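Local coordinates for HRDC domain-containing protein (Bifidobacterium adolescentis ATCC 15703, PDB 3CYM) that probably binds nucleic acid and acts as a 3'-5' exonuclease of the ribonuclease D type, though its function has not been established, at residues His151-Arg159 and Gln296-Ala304; Trp355-Leu366 and Leu393-Pro402. All coordinates share one frame; numbering follows the deposited sequence. Where two conformers were deposited one is given.

In the fold
From the N terminus the chain first builds the exonuclease-like part, a mixed sheet flanked by helices. The loop 151-159, between strand 145-146 and helix 163-174, belongs to it. Contact 1 is made 137 residues later, when helix 296-301 and the turn after it return to that loop; the long excursion closed in this way is largely helical and includes the HRDC family region. Contact 2 is local by comparison, closing a 26-residue, mostly helical interval inside the C-terminal domain, between 355-366 and 393-402. The two loops follow one another without nesting or crossing. The centres of contact 1 and contact 2 are about 48 Å apart, on opposite sides of the chain's centre, and the contacts do not touch.

Contact 1 (His151-Arg159 and Gln296-Ala304); sequences HSAADWSYR and QDKMFERYA
A buried carboxylate, D155, joins R302 and Y303 in a polar contact between the exonuclease-region loop before helix 163-174 and the short helix 296-301 with its following turn. D155 stands in an Asx turn: its OD1 accepts from the backbone N of S157 and, at 2.5 Å, from S157 OG, both from the same face of the carboxylate. With CG anti to the backbone N (chi1 -179°), the other oxygen reaches the opposite segment. In one of the two modelled conformers of R302, OD2 of D155 takes R302 NH1 at 2.8 Å on its anti side and R302 NH2 from above the carboxylate plane, an end-on salt bridge to one atom. In that conformer R302 NH1 also donates to M299 O, and Y158 CD2 lies over one guanidinium face, 3.4 Å from R302 NH2, the two planes 37° apart. The Y158 ring meets M299 SD obliquely in a Met-aromatic contact. Nearer the N-terminal end of both segments, Q296 NE2 donates to A153 O at 2.9 Å, while a water links Q296 OE1 to D155 N. R52 gives the Y303 hydroxyl a second partner. That hydroxyl donates to D155 OD2 on the syn side, at 2.6 Å.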
loop_
_atom_site.group_PDB
_atom_site.type_symbol
_atom_site.label_atom_id
_atom_site.label_comp_id
_atom_site.label_asym_id
_atom_site.label_seq_id
_atom_site.Cartn_x
_atom_site.Cartn_y
_atom_site.Cartn_z
ATOM N N HIS A 151 -13.235 11.328 -4.623
ATOM C CA HIS A 151 -13.368 10.104 -5.425
ATOM C C HIS A 151 -12.253 9.089 -5.164
ATOM O O HIS A 151 -11.821 8.369 -6.074
ATOM C CB HIS A 151 -13.486 10.459 -6.915
ATOM C CG HIS A 151 -14.593 11.424 -7.206
ATOM N ND1 HIS A 151 -15.916 11.039 -7.276
ATOM C CD2 HIS A 151 -14.582 12.763 -7.404
ATOM C CE1 HIS A 151 -16.670 12.097 -7.523
ATOM N NE2 HIS A 151 -15.884 13.157 -7.605
ATOM N N SER A 152 -11.836 9.022 -3.899
ATOM C CA SER A 152 -10.740 8.151 -3.464
ATOM C C SER A 152 -11.077 6.666 -3.567
ATOM O O SER A 152 -10.232 5.863 -3.965
ATOM C CB SER A 152 -10.309 8.500 -2.030
ATOM O OG SER A 152 -11.298 8.139 -1.079
ATOM N N ALA A 153 -12.314 6.306 -3.214
ATOM C CA ALA A 153 -12.741 4.904 -3.190
ATOM C C ALA A 153 -13.552 4.492 -4.427
ATOM O O ALA A 153 -14.393 3.594 -4.363
ATOM C CB ALA A 153 -13.505 4.594 -1.889
ATOM N N ALA A 154 -13.275 5.156 -5.548
ATOM C CA ALA A 154 -13.935 4.897 -6.823
ATOM C C ALA A 154 -13.475 3.586 -7.464
ATOM O O ALA A 154 -12.373 3.090 -7.200
ATOM C CB ALA A 154 -13.689 6.063 -7.780
ATOM N N ASP A 155 -14.326 3.025 -8.311
ATOM C CA ASP A 155 -13.911 1.910 -9.142
ATOM C C ASP A 155 -13.235 2.478 -10.374
ATOM O O ASP A 155 -13.903 2.797 -11.353
ATOM C CB ASP A 155 -15.095 1.022 -9.541
ATOM C CG ASP A 155 -14.666 -0.174 -10.389
ATOM O OD1 ASP A 155 -13.466 -0.313 -10.698
ATOM O OD2 ASP A 155 -15.527 -0.980 -10.768
ATOM N N TRP A 156 -11.905 2.569 -10.338
ATOM C CA TRP A 156 -11.151 3.215 -11.423
ATOM C C TRP A 156 -11.138 2.461 -12.744
ATOM O O TRP A 156 -10.643 2.983 -13.746
ATOM C CB TRP A 156 -9.738 3.579 -10.969
ATOM C CG TRP A 156 -9.785 4.661 -9.956
ATOM C CD1 TRP A 156 -9.758 4.519 -8.595
ATOM C CD2 TRP A 156 -9.938 6.061 -10.215
ATOM N NE1 TRP A 156 -9.849 5.754 -7.989
ATOM C CE2 TRP A 156 -9.967 6.718 -8.961
ATOM C CE3 TRP A 156 -10.030 6.830 -11.386
ATOM C CZ2 TRP A 156 -10.084 8.110 -8.844
ATOM C CZ3 TRP A 156 -10.151 8.223 -11.265
ATOM C CH2 TRP A 156 -10.178 8.840 -10.004
ATOM N N SER A 157 -11.720 1.261 -12.750
ATOM C CA SER A 157 -11.898 0.476 -13.981
ATOM C C SER A 157 -13.106 0.902 -14.813
ATOM O O SER A 157 -13.315 0.380 -15.908
ATOM C CB SER A 157 -12.006 -1.013 -13.657
ATOM O OG SER A 157 -13.237 -1.312 -13.031
ATOM N N TYR A 158 -13.903 1.834 -14.287
ATOM C CA TYR A 158 -15.085 2.346 -14.981
ATOM C C TYR A 158 -14.669 3.117 -16.240
ATOM O O TYR A 158 -13.875 4.044 -16.162
ATOM C CB TYR A 158 -15.891 3.255 -14.041
ATOM C CG TYR A 158 -17.344 3.465 -14.431
ATOM C CD1 TYR A 158 -17.705 4.435 -15.375
ATOM C CD2 TYR A 158 -18.363 2.703 -13.849
ATOM C CE1 TYR A 158 -19.041 4.628 -15.741
ATOM C CE2 TYR A 158 -19.707 2.891 -14.210
ATOM C CZ TYR A 158 -20.033 3.857 -15.157
ATOM O OH TYR A 158 -21.350 4.062 -15.520
ATOM N N ARG A 159 -15.179 2.706 -17.399
ATOM C CA ARG A 159 -14.957 3.443 -18.653
ATOM C C ARG A 159 -16.298 3.828 -19.291
ATOM O O ARG A 159 -17.231 3.043 -19.265
ATOM C CB ARG A 159 -14.104 2.648 -19.651
ATOM C CG ARG A 159 -12.700 2.286 -19.185
ATOM C CD ARG A 159 -11.773 3.489 -19.165
ATOM N NE ARG A 159 -10.419 3.115 -18.763
ATOM C CZ ARG A 159 -9.979 3.059 -17.508
ATOM N NH1 ARG A 159 -10.780 3.352 -16.485
ATOM N NH2 ARG A 159 -8.724 2.705 -17.275
ATOM N N GLN A 296 -22.261 3.724 -3.842
ATOM C CA GLN A 296 -21.282 2.662 -4.031
ATOM C C GLN A 296 -21.934 1.301 -4.256
ATOM O O GLN A 296 -21.339 0.424 -4.871
ATOM C CB GLN A 296 -20.346 2.586 -2.818
ATOM C CG GLN A 296 -19.292 3.686 -2.748
ATOM C CD GLN A 296 -18.082 3.408 -3.633
ATOM O OE1 GLN A 296 -18.172 3.436 -4.865
ATOM N NE2 GLN A 296 -16.939 3.146 -3.005
ATOM N N ASP A 297 -23.152 1.131 -3.748
ATOM C CA ASP A 297 -23.877 -0.135 -3.853
ATOM C C ASP A 297 -24.176 -0.513 -5.305
ATOM O O ASP A 297 -23.958 -1.659 -5.704
ATOM C CB ASP A 297 -25.160 -0.090 -3.011
ATOM C CG ASP A 297 -24.878 -0.024 -1.509
ATOM O OD1 ASP A 297 -25.822 -0.262 -0.723
ATOM O OD2 ASP A 297 -23.725 0.264 -1.110
ATOM N N LYS A 298 -24.641 0.462 -6.090
ATOM C CA LYS A 298 -24.812 0.293 -7.539
ATOM C C LYS A 298 -23.483 0.039 -8.260
ATOM O O LYS A 298 -23.460 -0.602 -9.315
ATOM C CB LYS A 298 -25.465 1.528 -8.174
ATOM C CG LYS A 298 -26.932 1.763 -7.858
ATOM C CD LYS A 298 -27.465 2.839 -8.785
ATOM C CE LYS A 298 -28.321 3.839 -8.052
ATOM N NZ LYS A 298 -27.542 4.608 -7.054
ATOM N N MET A 299 -22.392 0.561 -7.700
ATOM C CA MET A 299 -21.070 0.398 -8.294
ATOM C C MET A 299 -20.518 -1.016 -8.102
ATOM O O MET A 299 -19.833 -1.533 -8.978
ATOM C CB MET A 299 -20.097 1.460 -7.769
ATOM C CG MET A 299 -18.936 1.755 -8.718
ATOM S SD MET A 299 -19.353 2.577 -10.283
ATOM C CE MET A 299 -20.494 3.848 -9.748
ATOM N N PHE A 300 -20.835 -1.637 -6.970
ATOM C CA PHE A 300 -20.492 -3.038 -6.725
ATOM C C PHE A 300 -21.396 -3.971 -7.508
ATOM O O PHE A 300 -20.931 -4.985 -8.024
ATOM C CB PHE A 300 -20.568 -3.385 -5.232
ATOM C CG PHE A 300 -19.372 -2.941 -4.449
ATOM C CD1 PHE A 300 -18.192 -3.667 -4.490
ATOM C CD2 PHE A 300 -19.425 -1.794 -3.676
ATOM C CE1 PHE A 300 -17.081 -3.249 -3.775
ATOM C CE2 PHE A 300 -18.322 -1.367 -2.959
ATOM C CZ PHE A 300 -17.146 -2.097 -3.007
ATOM N N GLU A 301 -22.677 -3.613 -7.601
ATOM C CA GLU A 301 -23.696 -4.416 -8.300
ATOM C C GLU A 301 -23.394 -4.702 -9.774
ATOM O O GLU A 301 -23.955 -5.638 -10.360
ATOM C CB GLU A 301 -25.089 -3.785 -8.158
ATOM C CG GLU A 301 -25.818 -4.129 -6.866
ATOM C CD GLU A 301 -25.939 -5.621 -6.646
ATOM O OE1 GLU A 301 -25.614 -6.071 -5.534
ATOM O OE2 GLU A 301 -26.353 -6.343 -7.582
ATOM N N ARG A 302 -22.509 -3.887 -10.353
ATOM C CA ARG A 302 -21.988 -4.085 -11.709
ATOM C C ARG A 302 -21.253 -5.411 -11.860
ATOM O O ARG A 302 -21.145 -5.948 -12.962
ATOM C CB ARG A 302 -21.028 -2.951 -12.074
ATOM C CG ARG A 302 -21.706 -1.694 -12.573
ATOM C CD ARG A 302 -20.874 -0.447 -12.317
ATOM N NE ARG A 302 -19.615 -0.405 -13.062
ATOM C CZ ARG A 302 -18.408 -0.582 -12.521
ATOM N NH1 ARG A 302 -18.283 -0.841 -11.218
ATOM N NH2 ARG A 302 -17.320 -0.505 -13.284
ATOM N N TYR A 303 -20.733 -5.922 -10.746
ATOM C CA TYR A 303 -19.958 -7.159 -10.736
ATOM C C TYR A 303 -20.803 -8.409 -10.546
ATOM O O TYR A 303 -20.265 -9.521 -10.544
ATOM C CB TYR A 303 -18.845 -7.079 -9.685
ATOM C CG TYR A 303 -17.757 -6.106 -10.088
ATOM C CD1 TYR A 303 -16.637 -6.545 -10.784
ATOM C CD2 TYR A 303 -17.870 -4.740 -9.811
ATOM C CE1 TYR A 303 -15.648 -5.662 -11.181
ATOM C CE2 TYR A 303 -16.881 -3.847 -10.195
ATOM C CZ TYR A 303 -15.775 -4.317 -10.883
ATOM O OH TYR A 303 -14.782 -3.451 -11.271
ATOM N N ALA A 304 -22.117 -8.218 -10.409
ATOM C CA ALA A 304 -23.073 -9.329 -10.259
ATOM C C ALA A 304 -22.995 -10.421 -11.337
ATOM O O ALA A 304 -22.997 -11.597 -10.977
ATOM C CB ALA A 304 -24.502 -8.823 -10.090
HETATM O O HOH W 1 -17.021 3.825 -7.468
#

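Contact 2 (Trp355-Leu366 and Leu393-Pro402); sequences WKERYPERLQVL and LRNLCWTDEP
C397 and L366 meet at the apolar centre, their CB atoms 4.0 Å apart, where helix 360-366 crosses helix 393-397 at 131°. V365 CG1 touches C397 SG and P402 CB, and L366 CD1 reaches the backbone of L393. W355 lies flat between L366 CD2 on one face and W398 CE3 on the other, with its CH2 edge 3.3 Å from R394 O. W398 turns its edge to the face of W355 and, in a second T-shaped pair, to that of Y359, the planes 67° apart, forming a three-ring aromatic cluster. A near-trans chi1 of -166° points the W398 indole at both. R362 joins the cluster to the polar edge: Y359 CE1 lies over one guanidinium face and T399 N over the other. Its extended chain sets NH1 3.5 Å from W398 CE2 in a cation-pi contact, the guanidinium nearly perpendicular to the indole. In a side-on salt bridge R362 NE donates to D400 OD2 at 2.8 Å and NH2 to D400 OD1 at 2.9 Å, both from above the carboxylate plane. In this C-terminal HRDC-like domain W355 NE1 donates to P349 O, C397 packs on V369 of helix 360-380, and helix 418-433 meets V365 and P402 through I432.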
loop_
_atom_site.group_PDB
_atom_site.type_symbol
_atom_site.label_atom_id
_atom_site.label_comp_id
_atom_site.label_asym_id
_atom_site.label_seq_id
_atom_site.Cartn_x
_atom_site.Cartn_y
_atom_site.Cartn_z
ATOM N N TRP A 355 5.835 -9.610 25.892
ATOM C CA TRP A 355 7.085 -9.224 26.544
ATOM C C TRP A 355 6.923 -9.163 28.062
ATOM O O TRP A 355 7.719 -9.745 28.782
ATOM C CB TRP A 355 7.565 -7.855 26.055
ATOM C CG TRP A 355 8.181 -7.813 24.689
ATOM C CD1 TRP A 355 7.533 -7.919 23.492
ATOM C CD2 TRP A 355 9.565 -7.601 24.378
ATOM N NE1 TRP A 355 8.429 -7.810 22.456
ATOM C CE2 TRP A 355 9.683 -7.613 22.971
ATOM C CE3 TRP A 355 10.720 -7.417 25.152
ATOM C CZ2 TRP A 355 10.911 -7.441 22.321
ATOM C CZ3 TRP A 355 11.942 -7.243 24.501
ATOM C CH2 TRP A 355 12.024 -7.254 23.101
ATOM N N LYS A 356 5.881 -8.470 28.527
ATOM C CA LYS A 356 5.636 -8.242 29.954
ATOM C C LYS A 356 5.339 -9.534 30.722
ATOM O O LYS A 356 5.853 -9.742 31.825
ATOM C CB LYS A 356 4.485 -7.243 30.132
ATOM C CG LYS A 356 4.336 -6.672 31.538
ATOM C CD LYS A 356 3.360 -5.501 31.547
ATOM C CE LYS A 356 3.364 -4.774 32.885
ATOM N NZ LYS A 356 2.483 -5.424 33.885
ATOM N N GLU A 357 4.524 -10.398 30.120
ATOM C CA GLU A 357 4.096 -11.640 30.760
ATOM C C GLU A 357 5.199 -12.701 30.789
ATOM O O GLU A 357 5.382 -13.376 31.801
ATOM C CB GLU A 357 2.839 -12.188 30.069
ATOM C CG GLU A 357 2.105 -13.277 30.845
ATOM C CD GLU A 357 0.971 -13.910 30.048
ATOM O OE1 GLU A 357 0.868 -15.156 30.048
ATOM O OE2 GLU A 357 0.184 -13.168 29.420
ATOM N N ARG A 358 5.938 -12.825 29.688
ATOM C CA ARG A 358 6.869 -13.943 29.488
ATOM C C ARG A 358 8.364 -13.605 29.661
ATOM O O ARG A 358 9.154 -14.467 30.064
ATOM C CB ARG A 358 6.653 -14.553 28.099
ATOM C CG ARG A 358 5.245 -15.025 27.803
ATOM C CD ARG A 358 5.128 -16.521 27.998
ATOM N NE ARG A 358 4.231 -17.099 27.004
ATOM C CZ ARG A 358 2.932 -17.305 27.193
ATOM N NH1 ARG A 358 2.367 -16.992 28.354
ATOM N NH2 ARG A 358 2.201 -17.833 26.218
ATOM N N TYR A 359 8.750 -12.371 29.321
ATOM C CA TYR A 359 10.154 -11.942 29.370
ATOM C C TYR A 359 10.294 -10.548 30.000
ATOM O O TYR A 359 10.650 -9.595 29.303
ATOM C CB TYR A 359 10.769 -11.936 27.960
ATOM C CG TYR A 359 10.791 -13.284 27.270
ATOM C CD1 TYR A 359 11.888 -14.135 27.394
ATOM C CD2 TYR A 359 9.714 -13.710 26.488
ATOM C CE1 TYR A 359 11.912 -15.378 26.759
ATOM C CE2 TYR A 359 9.723 -14.952 25.859
ATOM C CZ TYR A 359 10.828 -15.776 25.992
ATOM O OH TYR A 359 10.841 -16.999 25.365
ATOM N N PRO A 360 10.015 -10.422 31.319
ATOM C CA PRO A 360 10.010 -9.094 31.936
ATOM C C PRO A 360 11.391 -8.451 31.974
ATOM O O PRO A 360 11.490 -7.225 31.933
ATOM C CB PRO A 360 9.508 -9.365 33.363
ATOM C CG PRO A 360 8.885 -10.720 33.313
ATOM C CD PRO A 360 9.702 -11.465 32.313
ATOM N N GLU A 361 12.433 -9.281 32.026
ATOM C CA GLU A 361 13.823 -8.825 32.061
ATOM C C GLU A 361 14.273 -8.241 30.725
ATOM O O GLU A 361 14.999 -7.253 30.699
ATOM C CB GLU A 361 14.766 -9.966 32.480
ATOM C CG GLU A 361 14.747 -10.285 33.979
ATOM C CD GLU A 361 13.519 -11.075 34.412
ATOM O OE1 GLU A 361 12.855 -10.659 35.390
ATOM O OE2 GLU A 361 13.212 -12.103 33.766
ATOM N N ARG A 362 13.838 -8.860 29.627
ATOM C CA ARG A 362 14.052 -8.328 28.281
ATOM C C ARG A 362 13.309 -7.003 28.087
ATOM O O ARG A 362 13.837 -6.087 27.452
ATOM C CB ARG A 362 13.611 -9.339 27.213
ATOM C CG ARG A 362 14.551 -10.538 27.042
ATOM C CD ARG A 362 14.081 -11.501 25.951
ATOM N NE ARG A 362 14.875 -12.734 25.930
ATOM C CZ ARG A 362 14.707 -13.732 25.064
ATOM N NH1 ARG A 362 13.768 -13.666 24.125
ATOM N NH2 ARG A 362 15.479 -14.804 25.132
ATOM N N LEU A 363 12.095 -6.909 28.645
ATOM C CA LEU A 363 11.271 -5.695 28.557
ATOM C C LEU A 363 11.873 -4.479 29.274
ATOM O O LEU A 363 11.751 -3.349 28.782
ATOM C CB LEU A 363 9.836 -5.951 29.038
ATOM C CG LEU A 363 8.842 -4.785 28.850
ATOM C CD1 LEU A 363 8.542 -4.484 27.380
ATOM C CD2 LEU A 363 7.557 -5.015 29.621
ATOM N N GLN A 364 12.506 -4.715 30.424
ATOM C CA GLN A 364 13.215 -3.664 31.157
ATOM C C GLN A 364 14.289 -2.995 30.307
ATOM O O GLN A 364 14.427 -1.764 30.315
ATOM C CB GLN A 364 13.839 -4.223 32.436
ATOM C CG GLN A 364 13.207 -3.692 33.703
ATOM C CD GLN A 364 11.915 -4.387 34.082
ATOM O OE1 GLN A 364 11.014 -3.767 34.642
ATOM N NE2 GLN A 364 11.821 -5.682 33.793
ATOM N N VAL A 365 15.039 -3.814 29.571
ATOM C CA VAL A 365 16.063 -3.345 28.632
ATOM C C VAL A 365 15.431 -2.576 27.464
ATOM O O VAL A 365 15.907 -1.497 27.097
ATOM C CB VAL A 365 16.921 -4.525 28.108
ATOM C CG1 VAL A 365 17.896 -4.075 27.003
ATOM C CG2 VAL A 365 17.674 -5.168 29.262
ATOM N N LEU A 366 14.355 -3.136 26.902
ATOM C CA LEU A 366 13.606 -2.506 25.808
ATOM C C LEU A 366 13.035 -1.147 26.191
ATOM O O LEU A 366 13.112 -0.205 25.403
ATOM C CB LEU A 366 12.493 -3.425 25.299
ATOM C CG LEU A 366 11.568 -2.949 24.168
ATOM C CD1 LEU A 366 12.282 -2.761 22.825
ATOM C CD2 LEU A 366 10.397 -3.893 24.021
ATOM N N LEU A 393 14.142 -2.074 17.162
ATOM C CA LEU A 393 14.481 -1.972 18.593
ATOM C C LEU A 393 13.990 -3.168 19.393
ATOM O O LEU A 393 14.647 -3.594 20.342
ATOM C CB LEU A 393 13.896 -0.696 19.208
ATOM C CG LEU A 393 14.106 0.639 18.500
ATOM C CD1 LEU A 393 13.247 1.707 19.164
ATOM C CD2 LEU A 393 15.552 1.030 18.531
ATOM N N ARG A 394 12.813 -3.670 19.031
ATOM C CA ARG A 394 12.257 -4.891 19.606
ATOM C C ARG A 394 13.113 -6.121 19.269
ATOM O O ARG A 394 13.460 -6.908 20.158
ATOM C CB ARG A 394 10.816 -5.098 19.130
ATOM C CG ARG A 394 9.840 -4.020 19.595
ATOM C CD ARG A 394 8.392 -4.480 19.465
ATOM N NE ARG A 394 7.882 -4.337 18.104
ATOM C CZ ARG A 394 7.235 -3.269 17.648
ATOM N NH1 ARG A 394 7.011 -2.226 18.433
ATOM N NH2 ARG A 394 6.818 -3.241 16.391
ATOM N N ASN A 395 13.454 -6.279 17.989
ATOM C CA ASN A 395 14.358 -7.343 17.549
ATOM C C ASN A 395 15.712 -7.316 18.283
ATOM O O ASN A 395 16.201 -8.358 18.723
ATOM C CB ASN A 395 14.545 -7.302 16.021
ATOM C CG ASN A 395 13.281 -7.718 15.256
ATOM O OD1 ASN A 395 12.293 -8.168 15.848
ATOM N ND2 ASN A 395 13.314 -7.571 13.931
ATOM N N LEU A 396 16.270 -6.116 18.450
ATOM C CA LEU A 396 17.539 -5.887 19.166
ATOM C C LEU A 396 17.519 -6.333 20.631
ATOM O O LEU A 396 18.492 -6.893 21.132
ATOM C CB LEU A 396 17.928 -4.404 19.064
ATOM C CG LEU A 396 19.127 -3.822 19.826
ATOM C CD1 LEU A 396 20.468 -4.167 19.177
ATOM C CD2 LEU A 396 18.960 -2.319 19.913
ATOM N N CYS A 397 16.404 -6.078 21.305
ATOM C CA CYS A 397 16.264 -6.400 22.716
ATOM C C CYS A 397 15.696 -7.804 22.943
ATOM O O CYS A 397 15.584 -8.257 24.082
ATOM C CB CYS A 397 15.423 -5.333 23.415
ATOM S SG CYS A 397 16.204 -3.702 23.366
ATOM N N TRP A 398 15.373 -8.497 21.851
ATOM C CA TRP A 398 14.853 -9.865 21.908
ATOM C C TRP A 398 15.974 -10.881 22.112
ATOM O O TRP A 398 16.278 -11.698 21.236
ATOM C CB TRP A 398 14.048 -10.177 20.647
ATOM C CG TRP A 398 13.200 -11.414 20.754
ATOM C CD1 TRP A 398 13.275 -12.518 19.960
ATOM C CD2 TRP A 398 12.165 -11.679 21.717
ATOM N NE1 TRP A 398 12.350 -13.451 20.359
ATOM C CE2 TRP A 398 11.657 -12.964 21.435
ATOM C CE3 TRP A 398 11.619 -10.956 22.788
ATOM C CZ2 TRP A 398 10.629 -13.544 22.181
ATOM C CZ3 TRP A 398 10.594 -11.533 23.530
ATOM C CH2 TRP A 398 10.109 -12.811 23.217
ATOM N N THR A 399 16.577 -10.816 23.294
ATOM C CA THR A 399 17.774 -11.570 23.632
ATOM C C THR A 399 17.992 -11.538 25.153
ATOM O O THR A 399 17.597 -10.587 25.838
ATOM C CB THR A 399 19.036 -11.021 22.892
ATOM O OG1 THR A 399 20.211 -11.688 23.362
ATOM C CG2 THR A 399 19.200 -9.518 23.104
ATOM N N ASP A 400 18.617 -12.584 25.676
ATOM C CA ASP A 400 19.007 -12.604 27.081
ATOM C C ASP A 400 20.449 -12.114 27.263
ATOM O O ASP A 400 20.988 -12.111 28.377
ATOM C CB ASP A 400 18.803 -14.002 27.665
ATOM C CG ASP A 400 17.332 -14.375 27.769
ATOM O OD1 ASP A 400 17.006 -15.557 27.534
ATOM O OD2 ASP A 400 16.496 -13.491 28.071
ATOM N N GLU A 401 21.056 -11.683 26.156
ATOM C CA GLU A 401 22.406 -11.134 26.150
ATOM C C GLU A 401 22.449 -9.794 25.385
ATOM O O GLU A 401 23.145 -9.697 24.366
ATOM C CB GLU A 401 23.374 -12.138 25.504
ATOM C CG GLU A 401 23.571 -13.446 26.273
ATOM C CD GLU A 401 23.985 -14.609 25.375
ATOM O OE1 GLU A 401 23.370 -14.803 24.303
ATOM O OE2 GLU A 401 24.925 -15.340 25.745
ATOM N N PRO A 402 21.724 -8.753 25.875
ATOM C CA PRO A 402 21.644 -7.519 25.069
ATOM C C PRO A 402 22.934 -6.706 25.063
ATOM O O PRO A 402 23.158 -5.919 24.148
ATOM C CB PRO A 402 20.518 -6.724 25.742
ATOM C CG PRO A 402 20.534 -7.173 27.153
ATOM C CD PRO A 402 20.974 -8.620 27.142
#